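PDB 3MC1: predicted phosphatase, HAD family from Clostridium acetobutylicum, which is predicted to act as a phosphatase of the haloacid dehalogenase (HAD) superfamily, probably hydrolysing a phosphate ester. Local coordinates for residues 96-100 against 101-105. Numbering follows the deposited sequence.
Sequences SSLKD and YGFHL
Leu98 and Phe103 each turn CG away from their own carbonyl carbon (chi1 -61° and -76°), which, with the extended chi2 of Leu98, sets methyl CD2 of Leu98 beside the CD2-CE2 edge of the phenyl ring, 3.9 Å from Phe103 CD2. The same ring passes Leu98 O with its edge, near the ring plane. The other methyl of Leu98, CD1, meets Leu105 CD2 at 4.0 Å, the two side chains crossing at about a right angle, while the second Leu105 methyl, CD1, lies 3.8 Å from CG of Lys99. On the helix surface Ser97 O lies at the edge of the Tyr101 ring and in the ring plane, with Tyr101 CD1 3.3 Å from that oxygen; Ser97 OG sits near the same edge and is hydrogen-bonded to His211.

Main-chain bonds close the turn. Tyr101 N continues the helical pattern to Ser97 O (3.1 Å), and Phe103 N then reaches back to Leu98 O (3.1 Å), an oxygen that also receives a weak bond from Gly102 N. A second weak bond links Gly102 N to Lys99 O. With Ile214 of helix 207-215 and Phe9 of strand 6-9 also against Leu98, the apolar cluster joins the helix end to the central parallel sheet. Gly102, at positive phi (110°), is the C' residue of a Schellman motif, ending helix 91-101 before a strand of the Rossmann-like HAD core.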
loop_
_atom_site.group_PDB
_atom_site.type_symbol
_atom_site.label_atom_id
_atom_site.label_comp_id
_atom_site.label_asym_id
_atom_site.label_seq_id
_atom_site.Cartn_x
_atom_site.Cartn_y
_atom_site.Cartn_z
ATOM N N SER A 96 14.711 -10.578 -0.306
ATOM C CA SER A 96 15.598 -11.708 -0.044
ATOM C C SER A 96 16.709 -11.264 0.909
ATOM O O SER A 96 16.936 -11.896 1.938
ATOM C CB SER A 96 16.214 -12.223 -1.348
ATOM O OG SER A 96 16.973 -13.400 -1.121
ATOM N N SER A 97 17.385 -10.170 0.563
ATOM C CA SER A 97 18.474 -9.639 1.386
ATOM C C SER A 97 18.033 -9.393 2.831
ATOM O O SER A 97 18.739 -9.759 3.775
ATOM C CB SER A 97 19.007 -8.338 0.779
ATOM O OG SER A 97 20.072 -7.803 1.559
ATOM N N LEU A 98 16.861 -8.788 3.009
ATOM C CA LEU A 98 16.373 -8.503 4.354
ATOM C C LEU A 98 16.111 -9.756 5.185
ATOM O O LEU A 98 16.457 -9.796 6.363
ATOM C CB LEU A 98 15.100 -7.643 4.294
ATOM C CG LEU A 98 15.215 -6.259 3.648
ATOM C CD1 LEU A 98 13.865 -5.544 3.754
ATOM C CD2 LEU A 98 16.316 -5.445 4.330
ATOM N N LYS A 99 15.498 -10.778 4.596
ATOM C CA LYS A 99 15.239 -11.996 5.355
ATOM C C LYS A 99 16.555 -12.686 5.700
ATOM O O LYS A 99 16.654 -13.383 6.708
ATOM C CB LYS A 99 14.339 -12.969 4.582
ATOM C CG LYS A 99 12.868 -12.600 4.596
ATOM C CD LYS A 99 11.980 -13.817 4.336
ATOM C CE LYS A 99 11.978 -14.775 5.524
ATOM N NZ LYS A 99 11.121 -15.988 5.297
ATOM N N ASP A 100 17.567 -12.490 4.867
ATOM C CA ASP A 100 18.856 -13.107 5.134
ATOM C C ASP A 100 19.404 -12.463 6.403
ATOM O O ASP A 100 19.906 -13.152 7.292
ATOM C CB ASP A 100 19.825 -12.879 3.974
ATOM C CG ASP A 100 20.868 -13.979 3.870
ATOM O OD1 ASP A 100 21.488 -14.319 4.903
ATOM O OD2 ASP A 100 21.067 -14.503 2.754
ATOM N N TYR A 101 19.289 -11.136 6.476
ATOM C CA TYR A 101 19.746 -10.382 7.637
ATOM C C TYR A 101 19.003 -10.829 8.891
ATOM O O TYR A 101 19.478 -10.628 10.005
ATOM C CB TYR A 101 19.528 -8.881 7.429
ATOM C CG TYR A 101 20.724 -8.145 6.872
ATOM C CD1 TYR A 101 20.958 -8.080 5.497
ATOM C CD2 TYR A 101 21.645 -7.532 7.726
ATOM C CE1 TYR A 101 22.077 -7.423 4.986
ATOM C CE2 TYR A 101 22.768 -6.876 7.225
ATOM C CZ TYR A 101 22.980 -6.827 5.856
ATOM O OH TYR A 101 24.103 -6.201 5.366
ATOM N N GLY A 102 17.833 -11.430 8.712
ATOM C CA GLY A 102 17.071 -11.894 9.855
ATOM C C GLY A 102 15.803 -11.105 10.128
ATOM O O GLY A 102 15.081 -11.409 11.075
ATOM N N PHE A 103 15.538 -10.084 9.315
ATOM C CA PHE A 103 14.336 -9.267 9.467
ATOM C C PHE A 103 13.071 -10.100 9.233
ATOM O O PHE A 103 13.075 -11.038 8.436
ATOM C CB PHE A 103 14.336 -8.121 8.446
ATOM C CG PHE A 103 15.256 -6.982 8.785
ATOM C CD1 PHE A 103 14.998 -6.165 9.880
ATOM C CD2 PHE A 103 16.362 -6.702 7.983
ATOM C CE1 PHE A 103 15.825 -5.082 10.174
ATOM C CE2 PHE A 103 17.201 -5.621 8.263
ATOM C CZ PHE A 103 16.931 -4.804 9.365
ATOM N N HIS A 104 12.000 -9.765 9.946
ATOM C CA HIS A 104 10.713 -10.430 9.751
ATOM C C HIS A 104 9.945 -9.403 8.920
ATOM O O HIS A 104 9.814 -8.248 9.337
ATOM C CB HIS A 104 9.993 -10.664 11.078
ATOM C CG HIS A 104 10.577 -11.772 11.896
ATOM N ND1 HIS A 104 11.788 -11.661 12.547
ATOM C CD2 HIS A 104 10.131 -13.025 12.148
ATOM C CE1 HIS A 104 12.062 -12.797 13.162
ATOM N NE2 HIS A 104 11.071 -13.642 12.935
ATOM N N LEU A 105 9.452 -9.813 7.751
ATOM C CA LEU A 105 8.755 -8.896 6.850
ATOM C C LEU A 105 7.244 -9.061 6.899
ATOM O O LEU A 105 6.743 -10.182 6.932
ATOM C CB LEU A 105 9.265 -9.092 5.410
ATOM C CG LEU A 105 10.796 -9.165 5.237
ATOM C CD1 LEU A 105 11.173 -9.335 3.756
ATOM C CD2 LEU A 105 11.435 -7.907 5.792
#